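Local coordinates for annexin A8 (Homo sapiens, PDB 1W3W), which binds phospholipid in a calcium-dependent way and acts as an anticoagulant by indirectly inhibiting the thromboplastin-specific complex of the clotting cascade, at residues N53-R56 against Q57-A60; T72-L75 against K76-S80; C206-S209 against A210-L214. One frame throughout, in Å; residues are numbered along the deposited sequence.

Contact 1: N53-R56 against Q57-A60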
# COMPACT_ATOMS: atom_id res chain seq x y z
N ASN A 53 -1.25 16.28 -3.25
CA ASN A 53 -2.58 15.72 -3.34
C ASN A 53 -3.64 16.77 -3.00
O ASN A 53 -4.64 16.91 -3.69
CB ASN A 53 -2.69 14.48 -2.45
CG ASN A 53 -3.99 13.77 -2.62
OD1 ASN A 53 -5.02 14.27 -2.19
ND2 ASN A 53 -3.97 12.62 -3.28
N THR A 54 -3.39 17.55 -1.95
CA THR A 54 -4.37 18.51 -1.50
C THR A 54 -4.52 19.63 -2.52
O THR A 54 -5.63 20.07 -2.78
CB THR A 54 -4.01 19.02 -0.08
OG1 THR A 54 -4.17 17.92 0.84
CG2 THR A 54 -5.03 20.04 0.41
N GLN A 55 -3.42 20.05 -3.12
CA GLN A 55 -3.48 21.01 -4.21
C GLN A 55 -4.25 20.47 -5.41
O GLN A 55 -5.01 21.22 -6.02
CB GLN A 55 -2.08 21.44 -4.65
CG GLN A 55 -1.36 22.29 -3.62
CD GLN A 55 0.07 22.56 -4.00
OE1 GLN A 55 0.73 21.72 -4.61
NE2 GLN A 55 0.57 23.74 -3.62
N ARG A 56 -4.07 19.20 -5.75
CA ARG A 56 -4.89 18.56 -6.76
C ARG A 56 -6.40 18.63 -6.47
O ARG A 56 -7.18 18.79 -7.39
CB ARG A 56 -4.51 17.10 -6.96
CG ARG A 56 -3.16 16.87 -7.56
CD ARG A 56 -2.85 15.37 -7.75
NE ARG A 56 -1.43 15.19 -7.55
CZ ARG A 56 -0.85 14.40 -6.67
NH1 ARG A 56 -1.53 13.57 -5.89
NH2 ARG A 56 0.47 14.44 -6.60
N GLN A 57 -6.80 18.47 -5.21
CA GLN A 57 -8.22 18.55 -4.85
C GLN A 57 -8.76 19.97 -5.07
O GLN A 57 -9.89 20.15 -5.54
CB GLN A 57 -8.44 18.12 -3.39
CG GLN A 57 -7.91 16.72 -3.01
CD GLN A 57 -8.30 15.65 -4.00
OE1 GLN A 57 -9.42 15.64 -4.48
NE2 GLN A 57 -7.39 14.74 -4.29
N GLN A 58 -7.93 20.97 -4.78
CA GLN A 58 -8.27 22.36 -5.04
C GLN A 58 -8.38 22.64 -6.53
O GLN A 58 -9.30 23.32 -6.98
CB GLN A 58 -7.23 23.30 -4.41
CG GLN A 58 -7.14 23.21 -2.90
CD GLN A 58 -6.02 24.07 -2.34
OE1 GLN A 58 -4.97 23.56 -1.94
NE2 GLN A 58 -6.24 25.37 -2.29
N ILE A 59 -7.44 22.09 -7.30
CA ILE A 59 -7.47 22.17 -8.75
C ILE A 59 -8.76 21.53 -9.32
O ILE A 59 -9.41 22.10 -10.19
CB ILE A 59 -6.21 21.54 -9.36
CG1 ILE A 59 -4.97 22.39 -9.04
CG2 ILE A 59 -6.34 21.43 -10.87
CD1 ILE A 59 -3.67 21.70 -9.32
N ALA A 60 -9.13 20.37 -8.80
CA ALA A 60 -10.36 19.70 -9.24
C ALA A 60 -11.59 20.57 -8.99
O ALA A 60 -12.46 20.69 -9.87
CB ALA A 60 -10.51 18.34 -8.54
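Gln57 folds back along its own helix to meet Asn53, one turn earlier. This is a side-chain link between residues four apart on a helix of the first annexin repeat. Gln57 CB lies 3.5 Å from Thr54 O. CG lies 3.3 Å from Asn53 O; the bend beyond it (chi2 -48°) then swings CD and the amide back toward Asn53. CD is 3.9 Å from the same Asn53 O. At the tip, NE2 donates a hydrogen bond of 3.2 Å to Asn53 OD1. The donor stands well above the carbonyl plane of the Asn53 amide and is not on a lone pair. The two amide planes are 28° apart. Asn53 meets this donor with its own side chain turned away from the backbone N (chi1 -174°).

Beneath, Gln57 N bonds to Asn53 O in the ordinary helical pattern. The shortest bonds of this pattern are Ile59 N to Gln55 O and Ala60 N to Arg56 O, each 2.9 Å. Ile59 also lays CG1 against Gln55 O, at 3.2 Å.

Gln57 NE2 also bonds to Met91 O, while Asn53 ND2 bonds to Tyr92 O. An alanine here removes NE2; Asn53 OD1 and Met91 O would probably be left without this donor, and the Asn53 amide would be held mainly through Tyr92. Arg56 reaches Leu48 O through NE and Leu90 O through NH1. This start of helix 53-67 is therefore fastened to the ends of helices 41-48 and 81-91, with Ile59 packed against Asp26 and Leu30 of helix 24-34.

Contact 2: T72-L75 against K76-S80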
# COMPACT_ATOMS: atom_id res chain seq x y z
N THR A 72 -11.68 14.44 -12.69
CA THR A 72 -11.35 13.04 -12.69
C THR A 72 -12.08 12.29 -13.81
O THR A 72 -11.45 11.52 -14.54
CB THR A 72 -11.65 12.43 -11.32
OG1 THR A 72 -10.79 13.02 -10.34
CG2 THR A 72 -11.29 10.95 -11.28
N GLU A 73 -13.38 12.52 -13.94
CA GLU A 73 -14.18 11.91 -15.01
C GLU A 73 -13.67 12.33 -16.38
O GLU A 73 -13.67 11.54 -17.31
CB GLU A 73 -15.66 12.29 -14.90
CG GLU A 73 -16.41 11.59 -13.76
CD GLU A 73 -16.19 10.08 -13.71
OE1 GLU A 73 -16.31 9.40 -14.76
OE2 GLU A 73 -15.90 9.56 -12.61
N THR A 74 -13.22 13.58 -16.48
CA THR A 74 -12.68 14.10 -17.72
C THR A 74 -11.35 13.41 -18.05
O THR A 74 -11.13 12.99 -19.18
CB THR A 74 -12.51 15.62 -17.61
OG1 THR A 74 -13.79 16.22 -17.45
CG2 THR A 74 -11.97 16.24 -18.89
N LEU A 75 -10.49 13.29 -17.04
CA LEU A 75 -9.23 12.55 -17.18
C LEU A 75 -9.45 11.10 -17.63
O LEU A 75 -8.72 10.59 -18.48
CB LEU A 75 -8.47 12.56 -15.85
CG LEU A 75 -7.31 13.55 -15.56
CD1 LEU A 75 -7.15 14.68 -16.51
CD2 LEU A 75 -7.36 14.03 -14.09
N LYS A 76 -10.45 10.43 -17.05
CA LYS A 76 -10.77 9.04 -17.40
C LYS A 76 -11.19 8.89 -18.87
O LYS A 76 -10.82 7.93 -19.53
CB LYS A 76 -11.89 8.48 -16.50
CG LYS A 76 -11.46 8.06 -15.12
CD LYS A 76 -12.54 7.21 -14.42
CE LYS A 76 -12.51 7.38 -12.91
NZ LYS A 76 -12.91 6.15 -12.13
N SER A 77 -11.95 9.86 -19.37
CA SER A 77 -12.39 9.87 -20.75
C SER A 77 -11.30 10.24 -21.75
O SER A 77 -11.24 9.69 -22.85
CB SER A 77 -13.55 10.86 -20.91
OG SER A 77 -14.54 10.60 -19.92
N GLU A 78 -10.44 11.18 -21.39
CA GLU A 78 -9.48 11.72 -22.33
C GLU A 78 -8.24 10.86 -22.45
O GLU A 78 -7.61 10.84 -23.49
CB GLU A 78 -9.09 13.15 -21.93
CG GLU A 78 -10.21 14.15 -22.12
CD GLU A 78 -10.67 14.22 -23.56
OE1 GLU A 78 -9.81 14.45 -24.44
OE2 GLU A 78 -11.88 14.02 -23.81
N LEU A 79 -7.87 10.17 -21.38
CA LEU A 79 -6.63 9.41 -21.34
C LEU A 79 -6.92 7.92 -21.44
O LEU A 79 -8.04 7.47 -21.22
CB LEU A 79 -5.89 9.72 -20.04
CG LEU A 79 -5.55 11.20 -19.81
CD1 LEU A 79 -4.80 11.37 -18.51
CD2 LEU A 79 -4.73 11.76 -20.96
N SER A 80 -5.89 7.15 -21.76
CA SER A 80 -6.00 5.69 -21.83
C SER A 80 -4.81 4.98 -21.19
O SER A 80 -3.77 5.57 -20.92
CB SER A 80 -6.14 5.25 -23.29
OG SER A 80 -5.00 5.66 -24.02
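Glu73 O accepts two hydrogen bonds from Ser77. Ser77 OG reaches it at 2.9 Å, and Ser77 N donates to the same Glu73 O at 3.2 Å. The two donors come from opposite faces of the carbonyl plane. Ser77 sets OG beside its own backbone N (chi1 -51°), which turns the hydroxyl back toward the preceding turn and Glu73 O. The remaining backbone bonds are regular. Lys76 N donates to Thr72 O, and Glu78 N to Thr74 O. Leu79 N still bonds to Leu75 O, at 3.1 Å, although Leu79 itself has left helical geometry.

The segments span almost all of helix 71-78, a short helix of the first annexin repeat, and Leu79 is the first residue beyond it. Annexin repeats are compact bundles of five helices. At the start of the helix, Asp70 binds Glu73 N with its carboxylate and Thr74 OG1 with its backbone O.

Among apolar contacts, Leu79 and Leu75 meet loosely, with Leu75 CG 4.4 Å from Leu79 CD1. Leu79 CB lies closer to the backbone, 3.3 Å from Leu75 O. Both leucines face inward: Leu75 touches Met34, Leu48 and Ile87, and Leu79 touches Ile44. Lys76 runs beside Thr72, pointing the same way, with Lys76 CE 4.1 Å from Thr72 CG2.

The charged pair is looser still. Lys76 NZ stands 4.6 Å from Glu73 OE2, too far for a salt bridge, though the opposite charges probably attract weakly. Lys76 also touches Glu84 and Val88 of helix 81-91.

Contact 3: C206-S209 against A210-L214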
# COMPACT_ATOMS: atom_id res chain seq x y z
N CYS A 206 -1.31 -10.43 15.05
CA CYS A 206 -2.32 -9.40 14.73
C CYS A 206 -2.77 -8.54 15.92
O CYS A 206 -3.12 -7.38 15.72
CB CYS A 206 -3.50 -10.00 13.94
SG CYS A 206 -4.61 -11.17 14.79
N THR A 207 -2.72 -9.04 17.16
CA THR A 207 -3.18 -8.26 18.33
C THR A 207 -2.09 -7.55 19.13
O THR A 207 -2.39 -6.63 19.89
CB THR A 207 -4.02 -9.14 19.29
OG1 THR A 207 -3.22 -10.21 19.82
CG2 THR A 207 -5.15 -9.85 18.54
N ARG A 208 -0.83 -7.95 18.99
CA ARG A 208 0.26 -7.31 19.75
C ARG A 208 0.78 -6.09 19.04
O ARG A 208 0.73 -5.99 17.82
CB ARG A 208 1.41 -8.29 19.97
CG ARG A 208 1.00 -9.53 20.70
CD ARG A 208 0.52 -9.28 22.11
NE ARG A 208 0.37 -10.56 22.80
CZ ARG A 208 -0.77 -11.08 23.25
NH1 ARG A 208 -1.93 -10.41 23.16
NH2 ARG A 208 -0.75 -12.27 23.83
N SER A 209 1.33 -5.16 19.80
CA SER A 209 1.95 -3.98 19.23
C SER A 209 3.25 -4.32 18.52
O SER A 209 3.86 -5.35 18.79
CB SER A 209 2.23 -2.96 20.33
OG SER A 209 3.24 -3.41 21.21
N ALA A 210 3.67 -3.44 17.60
CA ALA A 210 4.94 -3.61 16.88
C ALA A 210 6.12 -3.74 17.83
O ALA A 210 6.99 -4.57 17.65
CB ALA A 210 5.17 -2.45 15.92
N THR A 211 6.14 -2.90 18.87
CA THR A 211 7.24 -2.89 19.82
C THR A 211 7.33 -4.20 20.63
O THR A 211 8.42 -4.73 20.89
CB THR A 211 7.05 -1.69 20.77
OG1 THR A 211 7.01 -0.47 19.99
CG2 THR A 211 8.25 -1.52 21.67
N HIS A 212 6.17 -4.70 21.03
CA HIS A 212 6.07 -5.98 21.71
C HIS A 212 6.53 -7.10 20.77
O HIS A 212 7.29 -7.96 21.17
CB HIS A 212 4.63 -6.22 22.16
CG HIS A 212 4.41 -7.54 22.81
ND1 HIS A 212 4.18 -7.68 24.17
CD2 HIS A 212 4.36 -8.80 22.30
CE1 HIS A 212 3.99 -8.96 24.45
NE2 HIS A 212 4.11 -9.66 23.34
N LEU A 213 6.10 -7.05 19.51
CA LEU A 213 6.42 -8.11 18.55
C LEU A 213 7.90 -8.17 18.27
O LEU A 213 8.44 -9.26 18.13
CB LEU A 213 5.65 -7.93 17.24
CG LEU A 213 4.18 -8.36 17.25
CD1 LEU A 213 3.57 -8.02 15.92
CD2 LEU A 213 4.01 -9.83 17.55
N LEU A 214 8.57 -7.02 18.23
CA LEU A 214 10.02 -7.03 18.02
C LEU A 214 10.73 -7.79 19.12
O LEU A 214 11.69 -8.53 18.86
CB LEU A 214 10.58 -5.62 17.91
CG LEU A 214 10.22 -4.95 16.58
CD1 LEU A 214 10.45 -3.45 16.64
CD2 LEU A 214 11.02 -5.58 15.47
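Ser209 O accepts from Leu213 N at 2.9 Å, the first backbone bond that ties this serine to the helix after it. The serine grips the helix a second time through its side chain. Its OG accepts from His212 N at 3.2 Å, with an N-H...O angle of 158°. OG reaches that N-H because it lies between the backbone N and the carbonyl carbon of Ser209 (chi1 69°). It also sits close to the next side chain, 3.3 Å from His212 CB.

Ser209 is thus the N-cap of helix 210-224: its hydroxyl satisfies an amide that has no helical carbonyl before it. Arg208 has already left helical geometry, so the chain turns here between helix 198-207 and helix 210-224. Both helices belong to the third annexin repeat. At the end of the earlier helix Cys206 forms a disulfide with Cys161 of helix 153-163.

Arg208 crosses the turn to His212. The two side chains run side by side and point the same way. Arg208 CD lies over one face of the imidazole, 4.0 Å from the ring centroid, in a CH-pi contact. Arg208 CG lies above the same face, 3.8 Å from His212 CD2. The guanidinium is not stacked on the ring; the planes stand 75° apart. Arg208 CB also packs on Leu213 CD2, at 3.9 Å.

The polar ends converge on one carboxylate oxygen. Asp182 OD1, from helix 176-191, forms a salt bridge with Arg208 NE and a hydrogen bond with His212 NE2. The carboxylate would probably stabilise positive charge on both side chains. Leu178 of the same helix touches Arg208 and His212, while Thr251 of helix 238-252 touches Leu213.

Overall arrangement
From the N terminus, contact 1 comes first, at the start of helix 53-67. Contact 2 follows on the next helix, 71-78, its centre about 16 Å from that of contact 1. Both lie in the first annexin repeat, and helices 24-34, 41-48 and 81-91 border each of them. Contact 3 lies in the third repeat, across the molecule's centre, about 37 and 43 Å away between centres. None encloses or crosses another, and none closes a long loop. Contacts 1 and 2 each join successive turns of one helix; contact 3 caps helix 210-224 just after helix 198-207. Asn53 N bonds to Glu285 of the fourth repeat, and Cys206 joins the third repeat to the second.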